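Local coordinates for protein probable M18 family aminopeptidase 1 (Thermotoga maritima, PDB 2GLF) that probably acts as a metal-dependent aminopeptidase of the M18 family, removing residues from the N-terminus of peptides, at residues F55-V67 and I73-G85. Sequence-based numbering, arbitrary orientation.
Sequences FAGDPMNMTVYAV and IAAFRVVDDLKRG
A66 and A74 pair through two backbone hydrogen bonds, A66 N to A74 O at 2.7 Å and A74 N to A66 O at 2.8 Å, both lying in the carbonyl plane. One step along, F76 N donates to V64 O, this donor being tilted 30° from the plane. On the face that carries Y65, V67, A75 and I73, the delta methyl of I73 meets two neighbours: CD1 lies 3.8 Å from V67 CG2 and 4.1 Å from CD1 of the Y65 ring, which it approaches obliquely. CG1 of I73 points away from its own backbone N (chi1 -175°), and the extended chain carries CD1 to both partners. With I73 cut back to an alanine, the V67 methyl and the Y65 ring would probably lose their shared apolar partner, and a gap would open beside L44. The axes of strands 64-67 and 73-77 run at 170°, which with the paired backbone bonds and the short connection marks an antiparallel beta hairpin, near one edge of the mixed central sheet of the peptidase fold. V64 CG2 reaches the edge of the F76 ring near its plane. Beyond the strands, M62 N donates to V78 O, and V78 packs its CB 3.9 Å from M62 CB. Strand 50-51, at the sheet edge, bonds to T63, while 270-275, on the inner side, bonds to I73, A75 and R77. Helix 33-45 lies over the Y65 face, where Y65 OH bonds to the carboxylate oxygen OD1 of D45, while I300 of helix 292-303 touches F76.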
loop_
_atom_site.group_PDB
_atom_site.type_symbol
_atom_site.label_atom_id
_atom_site.label_comp_id
_atom_site.label_asym_id
_atom_site.label_seq_id
_atom_site.Cartn_x
_atom_site.Cartn_y
_atom_site.Cartn_z
ATOM N N PHE A 55 -67.270 -17.088 10.047
ATOM C CA PHE A 55 -67.545 -18.509 9.841
ATOM C C PHE A 55 -68.919 -19.067 10.221
ATOM O O PHE A 55 -69.859 -19.024 9.422
ATOM C CB PHE A 55 -66.466 -19.341 10.538
ATOM C CG PHE A 55 -66.640 -20.823 10.361
ATOM C CD1 PHE A 55 -66.652 -21.389 9.089
ATOM C CD2 PHE A 55 -66.805 -21.655 11.466
ATOM C CE1 PHE A 55 -66.826 -22.760 8.916
ATOM C CE2 PHE A 55 -66.980 -23.027 11.305
ATOM C CZ PHE A 55 -66.990 -23.579 10.023
ATOM N N ALA A 56 -69.018 -19.614 11.431
ATOM C CA ALA A 56 -70.257 -20.224 11.910
ATOM C C ALA A 56 -70.543 -21.461 11.067
ATOM O O ALA A 56 -71.090 -21.350 9.969
ATOM C CB ALA A 56 -71.415 -19.238 11.801
ATOM N N GLY A 57 -70.166 -22.634 11.572
ATOM C CA GLY A 57 -70.411 -23.853 10.820
ATOM C C GLY A 57 -69.610 -25.078 11.229
ATOM O O GLY A 57 -69.070 -25.782 10.370
ATOM N N ASP A 58 -69.537 -25.332 12.533
ATOM C CA ASP A 58 -68.816 -26.484 13.094
ATOM C C ASP A 58 -67.304 -26.295 13.200
ATOM O O ASP A 58 -66.559 -26.530 12.245
ATOM C CB ASP A 58 -69.116 -27.758 12.293
ATOM C CG ASP A 58 -68.479 -28.996 12.906
ATOM O OD1 ASP A 58 -68.685 -29.247 14.112
ATOM O OD2 ASP A 58 -67.772 -29.723 12.182
ATOM N N PRO A 59 -66.830 -25.888 14.384
ATOM C CA PRO A 59 -65.412 -25.654 14.664
ATOM C C PRO A 59 -64.519 -26.835 14.301
ATOM O O PRO A 59 -63.299 -26.697 14.207
ATOM C CB PRO A 59 -65.402 -25.374 16.165
ATOM C CG PRO A 59 -66.743 -24.750 16.392
ATOM C CD PRO A 59 -67.647 -25.638 15.584
HETATM N N MSE A 60 -65.131 -27.996 14.103
HETATM C CA MSE A 60 -64.381 -29.195 13.770
HETATM C C MSE A 60 -64.126 -29.288 12.282
HETATM O O MSE A 60 -63.285 -30.065 11.841
HETATM C CB MSE A 60 -65.135 -30.433 14.252
HETATM C CG MSE A 60 -64.396 -31.227 15.317
HETATM SE SE MSE A 60 -63.591 -30.109 16.678
HETATM C CE MSE A 60 -65.154 -29.126 17.260
ATOM N N ASN A 61 -64.856 -28.501 11.505
ATOM C CA ASN A 61 -64.666 -28.512 10.067
ATOM C C ASN A 61 -64.771 -27.106 9.498
ATOM O O ASN A 61 -65.866 -26.622 9.210
ATOM C CB ASN A 61 -65.683 -29.426 9.390
ATOM C CG ASN A 61 -65.443 -29.550 7.899
ATOM O OD1 ASN A 61 -65.689 -28.614 7.137
ATOM N ND2 ASN A 61 -64.944 -30.704 7.475
HETATM N N MSE A 62 -63.620 -26.457 9.341
HETATM C CA MSE A 62 -63.566 -25.100 8.818
HETATM C C MSE A 62 -62.605 -25.019 7.641
HETATM O O MSE A 62 -61.586 -25.710 7.608
HETATM C CB MSE A 62 -63.079 -24.126 9.899
HETATM C CG MSE A 62 -63.864 -24.132 11.201
HETATM SE SE MSE A 62 -63.060 -23.010 12.591
HETATM C CE MSE A 62 -63.597 -21.293 11.919
ATOM N N THR A 63 -62.943 -24.173 6.678
ATOM C CA THR A 63 -62.106 -23.927 5.511
ATOM C C THR A 63 -62.045 -22.402 5.504
ATOM O O THR A 63 -62.645 -21.726 4.668
ATOM C CB THR A 63 -62.765 -24.452 4.226
ATOM O OG1 THR A 63 -64.055 -23.851 4.072
ATOM C CG2 THR A 63 -62.924 -25.959 4.291
ATOM N N VAL A 64 -61.308 -21.874 6.474
ATOM C CA VAL A 64 -61.191 -20.441 6.676
ATOM C C VAL A 64 -59.865 -19.815 6.308
ATOM O O VAL A 64 -58.903 -20.504 5.976
ATOM C CB VAL A 64 -61.444 -20.101 8.147
ATOM C CG1 VAL A 64 -62.860 -20.502 8.541
ATOM C CG2 VAL A 64 -60.419 -20.822 9.012
ATOM N N TYR A 65 -59.830 -18.491 6.383
ATOM C CA TYR A 65 -58.624 -17.739 6.100
ATOM C C TYR A 65 -58.728 -16.363 6.730
ATOM O O TYR A 65 -59.805 -15.784 6.809
ATOM C CB TYR A 65 -58.395 -17.610 4.586
ATOM C CG TYR A 65 -59.380 -16.726 3.862
ATOM C CD1 TYR A 65 -59.405 -15.344 4.078
ATOM C CD2 TYR A 65 -60.293 -17.269 2.954
ATOM C CE1 TYR A 65 -60.321 -14.524 3.410
ATOM C CE2 TYR A 65 -61.211 -16.459 2.277
ATOM C CZ TYR A 65 -61.223 -15.090 2.513
ATOM O OH TYR A 65 -62.161 -14.297 1.883
ATOM N N ALA A 66 -57.598 -15.845 7.186
ATOM C CA ALA A 66 -57.559 -14.532 7.797
ATOM C C ALA A 66 -56.561 -13.676 7.033
ATOM O O ALA A 66 -55.429 -14.099 6.792
ATOM C CB ALA A 66 -57.143 -14.648 9.247
ATOM N N VAL A 67 -56.992 -12.487 6.628
ATOM C CA VAL A 67 -56.123 -11.561 5.915
ATOM C C VAL A 67 -55.608 -10.617 6.989
ATOM O O VAL A 67 -56.405 -10.042 7.720
ATOM C CB VAL A 67 -56.911 -10.745 4.874
ATOM C CG1 VAL A 67 -55.971 -9.816 4.112
ATOM C CG2 VAL A 67 -57.630 -11.681 3.924
ATOM N N ILE A 73 -51.737 -13.321 4.860
ATOM C CA ILE A 73 -52.968 -14.083 4.870
ATOM C C ILE A 73 -52.729 -15.544 5.228
ATOM O O ILE A 73 -51.900 -16.225 4.625
ATOM C CB ILE A 73 -53.670 -13.972 3.499
ATOM C CG1 ILE A 73 -55.029 -14.664 3.542
ATOM C CG2 ILE A 73 -52.784 -14.562 2.413
ATOM C CD1 ILE A 73 -55.806 -14.546 2.248
ATOM N N ALA A 74 -53.451 -16.009 6.237
ATOM C CA ALA A 74 -53.341 -17.385 6.691
ATOM C C ALA A 74 -54.614 -18.135 6.291
ATOM O O ALA A 74 -55.723 -17.639 6.474
ATOM C CB ALA A 74 -53.152 -17.420 8.200
ATOM N N ALA A 75 -54.447 -19.324 5.729
ATOM C CA ALA A 75 -55.588 -20.122 5.310
ATOM C C ALA A 75 -55.544 -21.484 5.977
ATOM O O ALA A 75 -54.535 -22.180 5.906
ATOM C CB ALA A 75 -55.588 -20.288 3.803
ATOM N N PHE A 76 -56.636 -21.862 6.631
ATOM C CA PHE A 76 -56.685 -23.156 7.286
ATOM C C PHE A 76 -57.795 -24.033 6.738
ATOM O O PHE A 76 -58.685 -23.583 6.011
ATOM C CB PHE A 76 -56.899 -23.012 8.796
ATOM C CG PHE A 76 -55.928 -22.092 9.466
ATOM C CD1 PHE A 76 -56.277 -20.768 9.737
ATOM C CD2 PHE A 76 -54.655 -22.539 9.819
ATOM C CE1 PHE A 76 -55.374 -19.907 10.346
ATOM C CE2 PHE A 76 -53.742 -21.681 10.429
ATOM C CZ PHE A 76 -54.100 -20.365 10.693
ATOM N N ARG A 77 -57.700 -25.306 7.090
ATOM C CA ARG A 77 -58.685 -26.314 6.743
ATOM C C ARG A 77 -58.754 -27.143 8.015
ATOM O O ARG A 77 -58.202 -28.242 8.091
ATOM C CB ARG A 77 -58.232 -27.164 5.548
ATOM C CG ARG A 77 -58.468 -26.495 4.212
ATOM C CD ARG A 77 -58.147 -27.416 3.055
ATOM N NE ARG A 77 -58.984 -28.611 3.063
ATOM C CZ ARG A 77 -58.840 -29.633 2.220
ATOM N NH1 ARG A 77 -57.889 -29.609 1.295
ATOM N NH2 ARG A 77 -59.639 -30.689 2.311
ATOM N N VAL A 78 -59.389 -26.566 9.034
ATOM C CA VAL A 78 -59.548 -27.229 10.317
ATOM C C VAL A 78 -60.415 -28.439 10.036
ATOM O O VAL A 78 -61.487 -28.318 9.436
ATOM C CB VAL A 78 -60.239 -26.315 11.334
ATOM C CG1 VAL A 78 -60.446 -27.054 12.630
ATOM C CG2 VAL A 78 -59.391 -25.080 11.571
ATOM N N VAL A 79 -59.945 -29.604 10.464
ATOM C CA VAL A 79 -60.651 -30.844 10.211
ATOM C C VAL A 79 -60.784 -31.703 11.464
ATOM O O VAL A 79 -61.404 -32.766 11.443
ATOM C CB VAL A 79 -59.920 -31.618 9.086
ATOM C CG1 VAL A 79 -60.494 -32.999 8.913
ATOM C CG2 VAL A 79 -60.048 -30.844 7.779
ATOM N N ASP A 80 -60.207 -31.235 12.563
ATOM C CA ASP A 80 -60.280 -31.965 13.819
ATOM C C ASP A 80 -60.030 -30.991 14.963
ATOM O O ASP A 80 -60.059 -29.776 14.768
ATOM C CB ASP A 80 -59.233 -33.076 13.853
ATOM C CG ASP A 80 -59.585 -34.178 14.841
ATOM O OD1 ASP A 80 -60.080 -33.858 15.945
ATOM O OD2 ASP A 80 -59.362 -35.365 14.521
ATOM N N ASP A 81 -59.801 -31.519 16.156
ATOM C CA ASP A 81 -59.528 -30.689 17.313
ATOM C C ASP A 81 -58.111 -30.117 17.124
ATOM O O ASP A 81 -57.159 -30.875 16.925
ATOM C CB ASP A 81 -59.608 -31.561 18.569
ATOM C CG ASP A 81 -59.294 -30.802 19.835
ATOM O OD1 ASP A 81 -59.255 -31.450 20.899
ATOM O OD2 ASP A 81 -59.087 -29.571 19.776
ATOM N N LEU A 82 -57.962 -28.795 17.171
ATOM C CA LEU A 82 -56.637 -28.197 16.993
ATOM C C LEU A 82 -55.614 -28.743 17.963
ATOM O O LEU A 82 -54.413 -28.639 17.721
ATOM C CB LEU A 82 -56.666 -26.679 17.144
ATOM C CG LEU A 82 -57.088 -25.827 15.950
ATOM C CD1 LEU A 82 -56.467 -24.436 16.128
ATOM C CD2 LEU A 82 -56.620 -26.458 14.637
ATOM N N LYS A 83 -56.085 -29.313 19.068
ATOM C CA LYS A 83 -55.168 -29.866 20.053
ATOM C C LYS A 83 -54.321 -30.971 19.439
ATOM O O LYS A 83 -53.240 -31.279 19.933
ATOM C CB LYS A 83 -55.931 -30.396 21.273
ATOM C CG LYS A 83 -56.299 -29.324 22.294
ATOM C CD LYS A 83 -56.539 -29.940 23.665
ATOM C CE LYS A 83 -57.924 -30.547 23.801
ATOM N NZ LYS A 83 -58.958 -29.498 24.022
ATOM N N ARG A 84 -54.807 -31.563 18.355
ATOM C CA ARG A 84 -54.059 -32.624 17.693
ATOM C C ARG A 84 -52.965 -32.017 16.816
ATOM O O ARG A 84 -52.206 -32.739 16.167
ATOM C CB ARG A 84 -54.993 -33.475 16.837
ATOM C CG ARG A 84 -56.208 -33.966 17.586
ATOM C CD ARG A 84 -56.938 -35.029 16.798
ATOM N NE ARG A 84 -56.144 -36.245 16.659
ATOM C CZ ARG A 84 -55.667 -36.948 17.681
ATOM N NH1 ARG A 84 -55.899 -36.556 18.927
ATOM N NH2 ARG A 84 -54.971 -38.053 17.458
ATOM N N GLY A 85 -52.892 -30.686 16.811
ATOM C CA GLY A 85 -51.902 -29.983 16.016
ATOM C C GLY A 85 -52.310 -29.938 14.559
ATOM O O GLY A 85 -53.341 -30.497 14.179
#